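Local coordinates for DUF871 domain-containing protein (PDB 2P0O), which is of unknown function but is probably a TIM-barrel 6-phospho-N-acetylmuramidase that cleaves phosphorylated muramyl sugars, at residues D115-S121 against R140-N146. Residues are numbered along the deposited sequence; the frame is centred on the assembly and turned at random.
Sequences DIGLNAS and RLEAWHN
Asp115 and Arg140 meet where two neighbouring parallel strands of the TIM barrel, 115-119 and 141-144, begin. Arg140 NE donates to Asp115 OD1 (3.1 Å) in a nearly straight salt bridge; the oxygen lies at the guanidinium edge but is approached from above its carboxylate plane, and the two planes are 75° apart. The Arg140 chain bends at chi3 (89°) to bring NE there. Asp115 OD2 lies 3.6 Å from Glu142 OE2, and Lys65 pairs with OD2 and more weakly with OE2. Five backbone bonds join the strands. Leu118 makes two, its N donating to Glu142 O (2.7 Å) and its O accepting from Trp144 N and also from Arg97. On the side facing helix 104-111, Leu141 CD2 touches Ile116 CB (3.7 Å), while Leu118 packs more loosely on Leu141. At the C-terminal end, Ala120 N closes the ladder on Trp144 O, and Ala120 CB sits over the centre of the His145 ring in a CH-pi contact. One water, in that ring's plane, links Ser121 OG, His145 ND1 and Asn146 N; His145 NE2 bonds Asn164. In this beta-alpha-beta unit, joined through helix 125-133, Lys65 probably offsets much of the carboxylate repulsion, while Trp144 NE1 donates to Glu142 OE1.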
ATOM      1  N   ASP A 115      -5.703 -20.383  -7.351  1.00 55.38           N
ATOM      2  CA  ASP A 115      -6.345 -19.089  -7.531  1.00 55.82           C
ATOM      3  C   ASP A 115      -6.189 -18.675  -8.970  1.00 55.20           C
ATOM      4  O   ASP A 115      -5.187 -19.017  -9.619  1.00 54.61           O
ATOM      5  CB  ASP A 115      -5.751 -18.021  -6.614  1.00 56.42           C
ATOM      6  CG  ASP A 115      -5.918 -18.358  -5.132  1.00 57.37           C
ATOM      7  OD1 ASP A 115      -6.951 -18.964  -4.754  1.00 60.54           O
ATOM      8  OD2 ASP A 115      -5.001 -18.024  -4.349  1.00 57.14           O
ATOM      9  N   ILE A 116      -7.208 -17.973  -9.465  1.00 55.10           N
ATOM     10  CA  ILE A 116      -7.252 -17.508 -10.851  1.00 54.40           C
ATOM     11  C   ILE A 116      -7.317 -15.978 -10.896  1.00 54.43           C
ATOM     12  O   ILE A 116      -8.206 -15.362 -10.306  1.00 54.47           O
ATOM     13  CB  ILE A 116      -8.418 -18.186 -11.616  1.00 54.71           C
ATOM     14  CG1 ILE A 116      -8.117 -19.684 -11.831  1.00 53.90           C
ATOM     15  CG2 ILE A 116      -8.713 -17.491 -12.956  1.00 54.95           C
ATOM     16  CD1 ILE A 116      -6.814 -19.980 -12.611  1.00 53.60           C
ATOM     17  N   GLY A 117      -6.329 -15.378 -11.551  1.00 53.90           N
ATOM     18  CA  GLY A 117      -6.264 -13.939 -11.717  1.00 53.77           C
ATOM     19  C   GLY A 117      -7.073 -13.540 -12.935  1.00 54.05           C
ATOM     20  O   GLY A 117      -6.897 -14.095 -14.019  1.00 52.90           O
ATOM     21  N   LEU A 118      -7.990 -12.601 -12.735  1.00 54.47           N
ATOM     22  CA  LEU A 118      -8.714 -11.960 -13.833  1.00 55.50           C
ATOM     23  C   LEU A 118      -8.209 -10.518 -14.000  1.00 56.48           C
ATOM     24  O   LEU A 118      -7.529  -9.967 -13.122  1.00 56.20           O
ATOM     25  CB  LEU A 118     -10.213 -11.952 -13.568  1.00 54.84           C
ATOM     26  CG  LEU A 118     -10.834 -13.271 -13.112  1.00 54.62           C
ATOM     27  CD1 LEU A 118     -12.270 -13.016 -12.690  1.00 53.37           C
ATOM     28  CD2 LEU A 118     -10.768 -14.295 -14.250  1.00 54.88           C
ATOM     29  N   ASN A 119      -8.541  -9.936 -15.139  1.00 57.31           N
ATOM     30  CA  ASN A 119      -8.187  -8.573 -15.417  1.00 59.10           C
ATOM     31  C   ASN A 119      -9.400  -7.708 -15.041  1.00 59.52           C
ATOM     32  O   ASN A 119     -10.433  -7.771 -15.682  1.00 59.46           O
ATOM     33  CB  ASN A 119      -7.780  -8.447 -16.888  1.00 59.01           C
ATOM     34  CG  ASN A 119      -7.362  -7.023 -17.265  1.00 61.97           C
ATOM     35  OD1 ASN A 119      -7.755  -6.047 -16.618  1.00 63.86           O
ATOM     36  ND2 ASN A 119      -6.548  -6.907 -18.302  1.00 62.07           N
ATOM     37  N   ALA A 120      -9.279  -6.938 -13.966  1.00 61.22           N
ATOM     38  CA  ALA A 120     -10.394  -6.135 -13.433  1.00 62.46           C
ATOM     39  C   ALA A 120     -11.068  -5.240 -14.477  1.00 64.08           C
ATOM     40  O   ALA A 120     -12.294  -5.116 -14.483  1.00 65.26           O
ATOM     41  CB  ALA A 120      -9.944  -5.327 -12.223  1.00 61.89           C
ATOM     42  N   SER A 121     -10.278  -4.691 -15.402  1.00 65.08           N
ATOM     43  CA  SER A 121     -10.753  -3.753 -16.416  1.00 65.49           C
ATOM     44  C   SER A 121     -11.435  -4.378 -17.628  1.00 65.55           C
ATOM     45  O   SER A 121     -12.228  -3.709 -18.285  1.00 65.96           O
ATOM     46  CB  SER A 121      -9.587  -2.912 -16.932  1.00 65.29           C
ATOM     47  OG  SER A 121      -8.861  -2.396 -15.831  1.00 69.46           O
ATOM     48  N   ARG A 140     -12.098 -18.369  -5.261  1.00 59.75           N
ATOM     49  CA  ARG A 140     -10.711 -18.382  -5.727  1.00 59.81           C
ATOM     50  C   ARG A 140     -10.394 -17.507  -6.945  1.00 59.75           C
ATOM     51  O   ARG A 140      -9.344 -17.642  -7.572  1.00 59.94           O
ATOM     52  CB  ARG A 140     -10.264 -19.814  -5.908  1.00 59.89           C
ATOM     53  CG  ARG A 140     -10.234 -20.459  -4.553  1.00 60.35           C
ATOM     54  CD  ARG A 140      -9.641 -21.750  -4.630  1.00 59.87           C
ATOM     55  NE  ARG A 140      -8.199 -21.739  -4.466  1.00 58.97           N
ATOM     56  CZ  ARG A 140      -7.540 -22.875  -4.320  1.00 57.45           C
ATOM     57  NH1 ARG A 140      -8.232 -24.003  -4.323  1.00 56.94           N
ATOM     58  NH2 ARG A 140      -6.231 -22.898  -4.176  1.00 58.01           N
ATOM     59  N   LEU A 141     -11.316 -16.600  -7.255  1.00 59.20           N
ATOM     60  CA  LEU A 141     -11.185 -15.731  -8.396  1.00 59.11           C
ATOM     61  C   LEU A 141     -10.758 -14.362  -7.916  1.00 59.53           C
ATOM     62  O   LEU A 141     -11.406 -13.788  -7.035  1.00 60.69           O
ATOM     63  CB  LEU A 141     -12.508 -15.642  -9.155  1.00 58.49           C
ATOM     64  CG  LEU A 141     -12.976 -16.920  -9.872  1.00 57.61           C
ATOM     65  CD1 LEU A 141     -14.340 -16.719 -10.553  1.00 55.34           C
ATOM     66  CD2 LEU A 141     -11.917 -17.471 -10.844  1.00 55.53           C
ATOM     67  N   GLU A 142      -9.654 -13.853  -8.466  1.00 58.74           N
ATOM     68  CA  GLU A 142      -9.098 -12.574  -8.025  1.00 58.27           C
ATOM     69  C   GLU A 142      -9.086 -11.622  -9.201  1.00 58.46           C
ATOM     70  O   GLU A 142      -8.419 -11.887 -10.207  1.00 58.57           O
ATOM     71  CB  GLU A 142      -7.680 -12.761  -7.477  1.00 58.05           C
ATOM     72  CG  GLU A 142      -7.639 -13.775  -6.345  1.00 58.77           C
ATOM     73  CD  GLU A 142      -6.273 -14.001  -5.716  1.00 60.34           C
ATOM     74  OE1 GLU A 142      -5.241 -13.480  -6.208  1.00 62.09           O
ATOM     75  OE2 GLU A 142      -6.241 -14.703  -4.682  1.00 61.14           O
ATOM     76  N   ALA A 143      -9.841 -10.534  -9.104  1.00 57.78           N
ATOM     77  CA  ALA A 143      -9.845  -9.566 -10.187  1.00 57.63           C
ATOM     78  C   ALA A 143      -8.741  -8.575  -9.875  1.00 57.57           C
ATOM     79  O   ALA A 143      -8.834  -7.852  -8.876  1.00 58.17           O
ATOM     80  CB  ALA A 143     -11.203  -8.880 -10.290  1.00 57.76           C
ATOM     81  N   TRP A 144      -7.683  -8.596 -10.688  1.00 57.02           N
ATOM     82  CA  TRP A 144      -6.520  -7.701 -10.518  1.00 56.26           C
ATOM     83  C   TRP A 144      -6.576  -6.511 -11.452  1.00 56.46           C
ATOM     84  O   TRP A 144      -6.732  -6.654 -12.682  1.00 56.38           O
ATOM     85  CB  TRP A 144      -5.197  -8.418 -10.800  1.00 55.47           C
ATOM     86  CG  TRP A 144      -4.789  -9.382  -9.782  1.00 55.18           C
ATOM     87  CD1 TRP A 144      -5.376 -10.590  -9.520  1.00 53.91           C
ATOM     88  CD2 TRP A 144      -3.688  -9.263  -8.875  1.00 54.53           C
ATOM     89  NE1 TRP A 144      -4.719 -11.221  -8.502  1.00 56.61           N
ATOM     90  CE2 TRP A 144      -3.681 -10.434  -8.078  1.00 55.37           C
ATOM     91  CE3 TRP A 144      -2.731  -8.267  -8.629  1.00 56.42           C
ATOM     92  CZ2 TRP A 144      -2.727 -10.663  -7.076  1.00 55.98           C
ATOM     93  CZ3 TRP A 144      -1.781  -8.480  -7.620  1.00 54.41           C
ATOM     94  CH2 TRP A 144      -1.791  -9.667  -6.857  1.00 56.51           C
ATOM     95  N   HIS A 145      -6.442  -5.327 -10.874  1.00 55.71           N
ATOM     96  CA  HIS A 145      -6.257  -4.133 -11.679  1.00 56.10           C
ATOM     97  C   HIS A 145      -4.869  -4.137 -12.261  1.00 55.41           C
ATOM     98  O   HIS A 145      -3.988  -4.867 -11.814  1.00 55.48           O
ATOM     99  CB  HIS A 145      -6.434  -2.904 -10.815  1.00 56.59           C
ATOM    100  CG  HIS A 145      -7.862  -2.614 -10.504  1.00 56.14           C
ATOM    101  ND1 HIS A 145      -8.687  -1.944 -11.384  1.00 55.99           N
ATOM    102  CD2 HIS A 145      -8.608  -2.893  -9.413  1.00 54.65           C
ATOM    103  CE1 HIS A 145      -9.890  -1.838 -10.848  1.00 58.02           C
ATOM    104  NE2 HIS A 145      -9.866  -2.404  -9.652  1.00 57.30           N
ATOM    105  N   ASN A 146      -4.688  -3.332 -13.279  1.00 55.61           N
ATOM    106  CA  ASN A 146      -3.413  -3.145 -13.884  1.00 56.20           C
ATOM    107  C   ASN A 146      -2.637  -2.063 -13.180  1.00 56.29           C
ATOM    108  O   ASN A 146      -3.183  -1.382 -12.298  1.00 56.74           O
ATOM    109  CB  ASN A 146      -3.636  -2.737 -15.326  1.00 56.86           C
ATOM    110  CG  ASN A 146      -4.269  -3.844 -16.149  1.00 59.43           C
ATOM    111  OD1 ASN A 146      -4.024  -5.023 -15.915  1.00 61.57           O
ATOM    112  ND2 ASN A 146      -5.046  -3.458 -17.165  1.00 64.60           N
TER
HETATM  113  O   HOH W   1      -6.949  -1.583 -14.153  1.00 43.89           O